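Local coordinates for Sodium/calcium exchanger membrane region domain-containing protein (Archaeoglobus fulgidus, PDB 4KPP) that probably exchanges protons for calcium ions across the membrane, as a helical transporter of the sodium/calcium exchanger family, at residues A[118-123]-A[339-344]; A[264-267]-A[273-276]. All blocks are in the same frame, centred on the assembly; numbering follows the deposited sequence.

Contact 1: residues A[118-123]-A[339-344]. With CA (calcium ion), chain D.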
loop_
_atom_site.group_PDB
_atom_site.type_symbol
_atom_site.label_atom_id
_atom_site.label_comp_id
_atom_site.label_asym_id
_atom_site.label_seq_id
_atom_site.Cartn_x
_atom_site.Cartn_y
_atom_site.Cartn_z
ATOM N N LEU A 118 -9.591 -2.094 10.667
ATOM C CA LEU A 118 -10.457 -3.218 10.321
ATOM C C LEU A 118 -9.814 -4.535 10.738
ATOM O O LEU A 118 -10.419 -5.330 11.462
ATOM C CB LEU A 118 -10.735 -3.223 8.816
ATOM C CG LEU A 118 -11.916 -3.985 8.198
ATOM C CD1 LEU A 118 -11.419 -4.949 7.125
ATOM C CD2 LEU A 118 -12.777 -4.711 9.232
ATOM N N VAL A 119 -8.586 -4.755 10.280
ATOM C CA VAL A 119 -7.859 -5.980 10.587
ATOM C C VAL A 119 -7.711 -6.177 12.095
ATOM O O VAL A 119 -7.869 -7.289 12.602
ATOM C CB VAL A 119 -6.481 -6.002 9.892
ATOM C CG1 VAL A 119 -5.635 -7.157 10.396
ATOM C CG2 VAL A 119 -6.661 -6.094 8.384
ATOM N N ALA A 120 -7.431 -5.091 12.810
ATOM C CA ALA A 120 -7.317 -5.150 14.263
ATOM C C ALA A 120 -8.644 -5.539 14.912
ATOM O O ALA A 120 -8.674 -6.365 15.822
ATOM C CB ALA A 120 -6.812 -3.823 14.820
ATOM N N PHE A 121 -9.738 -4.944 14.438
ATOM C CA PHE A 121 -11.072 -5.244 14.968
ATOM C C PHE A 121 -11.478 -6.700 14.757
ATOM O O PHE A 121 -12.054 -7.327 15.646
ATOM C CB PHE A 121 -12.125 -4.322 14.349
ATOM C CG PHE A 121 -12.214 -2.977 15.007
ATOM C CD1 PHE A 121 -12.067 -2.850 16.379
ATOM C CD2 PHE A 121 -12.439 -1.836 14.252
ATOM C CE1 PHE A 121 -12.146 -1.610 16.989
ATOM C CE2 PHE A 121 -12.519 -0.593 14.855
ATOM C CZ PHE A 121 -12.372 -0.479 16.224
ATOM N N ILE A 122 -11.182 -7.231 13.575
ATOM C CA ILE A 122 -11.492 -8.621 13.267
ATOM C C ILE A 122 -10.649 -9.546 14.136
ATOM O O ILE A 122 -11.132 -10.570 14.621
ATOM C CB ILE A 122 -11.263 -8.929 11.777
ATOM C CG1 ILE A 122 -12.222 -8.101 10.919
ATOM C CG2 ILE A 122 -11.439 -10.416 11.496
ATOM C CD1 ILE A 122 -12.091 -8.355 9.437
ATOM N N ALA A 123 -9.391 -9.165 14.339
ATOM C CA ALA A 123 -8.489 -9.914 15.207
ATOM C C ALA A 123 -9.005 -9.935 16.645
ATOM O O ALA A 123 -8.848 -10.928 17.356
ATOM C CB ALA A 123 -7.086 -9.331 15.148
ATOM N N LYS A 339 -8.779 1.087 21.711
ATOM C CA LYS A 339 -8.873 2.542 21.736
ATOM C C LYS A 339 -8.095 3.143 20.572
ATOM O O LYS A 339 -8.597 4.019 19.865
ATOM C CB LYS A 339 -8.345 3.104 23.058
ATOM C CG LYS A 339 -9.203 2.779 24.273
ATOM C CD LYS A 339 -8.660 3.463 25.521
ATOM C CE LYS A 339 -9.474 3.102 26.759
ATOM N NZ LYS A 339 -10.296 4.243 27.264
ATOM N N GLU A 340 -6.869 2.666 20.377
ATOM C CA GLU A 340 -6.013 3.164 19.306
ATOM C C GLU A 340 -6.587 2.836 17.932
ATOM O O GLU A 340 -6.577 3.678 17.037
ATOM C CB GLU A 340 -4.596 2.599 19.440
ATOM C CG GLU A 340 -3.847 3.082 20.676
ATOM C CD GLU A 340 -2.539 2.344 20.883
ATOM O OE1 GLU A 340 -2.406 1.211 20.373
ATOM O OE2 GLU A 340 -1.642 2.895 21.553
ATOM N N ALA A 341 -7.090 1.615 17.772
ATOM C CA ALA A 341 -7.709 1.199 16.516
ATOM C C ALA A 341 -8.968 2.010 16.214
ATOM O O ALA A 341 -9.167 2.463 15.087
ATOM C CB ALA A 341 -8.026 -0.292 16.537
ATOM N N SER A 342 -9.813 2.198 17.225
ATOM C CA SER A 342 -11.040 2.969 17.047
ATOM C C SER A 342 -10.718 4.432 16.762
ATOM O O SER A 342 -11.415 5.086 15.988
ATOM C CB SER A 342 -11.960 2.845 18.266
ATOM O OG SER A 342 -11.372 3.411 19.423
ATOM N N ALA A 343 -9.656 4.936 17.384
ATOM C CA ALA A 343 -9.196 6.298 17.131
ATOM C C ALA A 343 -8.754 6.458 15.678
ATOM O O ALA A 343 -9.105 7.438 15.019
ATOM C CB ALA A 343 -8.066 6.670 18.080
ATOM N N LEU A 344 -7.989 5.488 15.183
ATOM C CA LEU A 344 -7.565 5.485 13.784
ATOM C C LEU A 344 -8.761 5.483 12.835
ATOM O O LEU A 344 -8.756 6.175 11.817
ATOM C CB LEU A 344 -6.664 4.282 13.490
ATOM C CG LEU A 344 -5.257 4.301 14.088
ATOM C CD1 LEU A 344 -4.486 3.046 13.697
ATOM C CD2 LEU A 344 -4.511 5.547 13.645
HETATM CA CA CA D . -0.333 0.846 20.938
#

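Contact 2: residues A[264-267]-A[273-276]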
loop_
_atom_site.group_PDB
_atom_site.type_symbol
_atom_site.label_atom_id
_atom_site.label_comp_id
_atom_site.label_asym_id
_atom_site.label_seq_id
_atom_site.Cartn_x
_atom_site.Cartn_y
_atom_site.Cartn_z
ATOM N N TYR A 264 -7.626 -13.159 5.852
ATOM C CA TYR A 264 -7.478 -14.609 5.760
ATOM C C TYR A 264 -6.473 -15.130 6.781
ATOM O O TYR A 264 -6.720 -16.132 7.454
ATOM C CB TYR A 264 -7.052 -15.012 4.344
ATOM C CG TYR A 264 -6.602 -16.451 4.207
ATOM C CD1 TYR A 264 -7.525 -17.480 4.060
ATOM C CD2 TYR A 264 -5.251 -16.780 4.212
ATOM C CE1 TYR A 264 -7.116 -18.796 3.932
ATOM C CE2 TYR A 264 -4.832 -18.093 4.084
ATOM C CZ TYR A 264 -5.768 -19.097 3.944
ATOM O OH TYR A 264 -5.353 -20.404 3.816
ATOM N N PHE A 265 -5.342 -14.439 6.892
ATOM C CA PHE A 265 -4.286 -14.828 7.818
ATOM C C PHE A 265 -4.675 -14.603 9.277
ATOM O O PHE A 265 -4.171 -15.283 10.169
ATOM C CB PHE A 265 -2.987 -14.088 7.495
ATOM C CG PHE A 265 -2.154 -14.761 6.441
ATOM C CD1 PHE A 265 -2.108 -16.145 6.355
ATOM C CD2 PHE A 265 -1.418 -14.013 5.535
ATOM C CE1 PHE A 265 -1.339 -16.769 5.384
ATOM C CE2 PHE A 265 -0.649 -14.631 4.563
ATOM C CZ PHE A 265 -0.610 -16.009 4.488
ATOM N N VAL A 266 -5.567 -13.648 9.520
ATOM C CA VAL A 266 -6.075 -13.415 10.868
ATOM C C VAL A 266 -6.926 -14.594 11.338
ATOM O O VAL A 266 -6.741 -15.100 12.442
ATOM C CB VAL A 266 -6.896 -12.113 10.953
ATOM C CG1 VAL A 266 -7.680 -12.056 12.256
ATOM C CG2 VAL A 266 -5.985 -10.904 10.824
ATOM N N ARG A 267 -7.846 -15.034 10.488
ATOM C CA ARG A 267 -8.728 -16.147 10.827
ATOM C C ARG A 267 -7.969 -17.468 10.976
ATOM O O ARG A 267 -8.452 -18.399 11.622
ATOM C CB ARG A 267 -9.848 -16.286 9.793
ATOM C CG ARG A 267 -10.812 -15.109 9.742
ATOM C CD ARG A 267 -12.014 -15.437 8.865
ATOM N NE ARG A 267 -12.909 -14.295 8.694
ATOM C CZ ARG A 267 -14.045 -14.330 8.003
ATOM N NH1 ARG A 267 -14.433 -15.455 7.416
ATOM N NH2 ARG A 267 -14.794 -13.241 7.900
ATOM N N ALA A 273 2.045 -11.755 11.730
ATOM C CA ALA A 273 2.516 -11.696 10.353
ATOM C C ALA A 273 1.590 -10.838 9.493
ATOM O O ALA A 273 2.043 -10.128 8.594
ATOM C CB ALA A 273 2.637 -13.093 9.777
ATOM N N SER A 274 0.293 -10.908 9.778
ATOM C CA SER A 274 -0.696 -10.124 9.052
ATOM C C SER A 274 -0.464 -8.628 9.258
ATOM O O SER A 274 -0.511 -7.848 8.308
ATOM C CB SER A 274 -2.107 -10.512 9.495
ATOM O OG SER A 274 -3.084 -9.851 8.714
ATOM N N MET A 275 -0.206 -8.235 10.502
ATOM C CA MET A 275 0.069 -6.836 10.814
ATOM C C MET A 275 1.449 -6.400 10.327
ATOM O O MET A 275 1.642 -5.243 9.965
ATOM C CB MET A 275 -0.060 -6.570 12.317
ATOM C CG MET A 275 -1.466 -6.738 12.877
ATOM S SD MET A 275 -2.712 -5.747 12.026
ATOM C CE MET A 275 -1.988 -4.112 12.103
ATOM N N ASN A 276 2.406 -7.325 10.330
ATOM C CA ASN A 276 3.736 -7.045 9.794
ATOM C C ASN A 276 3.662 -6.577 8.348
ATOM O O ASN A 276 4.393 -5.676 7.941
ATOM C CB ASN A 276 4.635 -8.282 9.877
ATOM C CG ASN A 276 5.170 -8.525 11.272
ATOM O OD1 ASN A 276 5.308 -7.598 12.067
ATOM N ND2 ASN A 276 5.482 -9.781 11.575
#

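Contact 1: residues A[118-123]-A[339-344]
A120 and A341 meet methyl to methyl where helix 96-127 passes helix 338-353, with A120 CB 4.1 Å from A341 CB. The two segments run roughly antiparallel, at 143° between their directions, and their axes come no closer than 9.5 Å. Alanine suits both positions, since each CB points toward the other helix and a single methyl from each is enough to bring the two helices into contact.

The second apolar contact belongs to F121, whose first torsion (chi1 -82°) sets CG anti to the carbonyl carbon and lets the ring reach across to the partner helix. A341 CB lies over one face, displaced toward the rim, 4.3 Å from F121 CE1. S342 CB stands at the ring edge, in its plane, 3.9 Å from F121 CZ, while the CZ atom also approaches S342 CA obliquely at 3.8 Å. The ring thus packs on backbone and CB atoms rather than on another long side chain.

Polar groups of 339-344 are directed elsewhere. S342 OG lies within hydrogen-bonding distance of the carbonyl oxygens of both W338 and K339, so the serine serves its own helix. E340 chelates the calcium ion through both carboxylate oxygens, E340 OE1 at 2.2 Å and E340 OE2 at 2.5 Å; OE1 also accepts the S337 N-H, and I330, D333 and K335 help complete the site.

No hydrogen bond or salt bridge joins the segments. Only 138 Å² is buried, so adhesion here is dispersive and modest, while the carboxylate of E340, one residue before A341, is given over to the metal.

Contact 2: residues A[264-267]-A[273-276]
The F265 ring lays neither face nor edge against S274: the side chain sets out toward the partner helix, but the phenyl ring turns off from it. What touches is the base of the side chain, F265 CB, 4.2 Å from S274 CB. With chi1 at -86° the ring is carried clear of the serine, so that CB alone meets it.

V266 makes the second contact with the serine, roughly at right angles to that of F265 as seen from S274 CB. Its CG2 branch comes alongside the hydroxymethyl group, 3.7 Å from S274 OG and 4.1 Å from S274 CB. A branched, compact side chain suits this place because one methyl can rest against the serine while the residue as a whole also packs against V119, A123 and T126 of helix 96-127.

S274 is the centre of the contact. Its OG stands anti to the backbone N (chi1 -175°), which carries it toward helix 242-267, where it hydrogen-bonds to the carbonyl oxygen of A262. The methyl of V266 therefore borders a hydroxyl whose polarity is already satisfied, and a buried serine is tolerated between apolar neighbours. Its small size also lets the backbones come close, with F265 CA and S274 CA 6.0 Å apart.

Helices 242-267 and 271-285 are joined by a very short connection, and this contact closes the turn between them. It is a helical hairpin, a recurrent element of polytopic membrane proteins, here fastened near its turn by a serine-to-carbonyl bond between helices.

Contact 2 is nested in the chain loop that contact 1 closes, and their centres lie 14 Å apart. Helix 96-127 joins them: A120 and F121 of 118-123 turn to 339-344, whereas V119 and A123 turn to the hairpin. There V119 CG1 packs 3.6 Å from M275 SD and 3.8 Å from V266 CG2, and A123 CA lies 3.7 Å from V266 CG1. One helix is thus packed between the 264-267/273-276 hairpin and the segment that carries E340. The calcium ion belongs to the contact 1 side, bound directly by E340 of 339-344; contact 2 lies away from it and is connected to that region through 118-123.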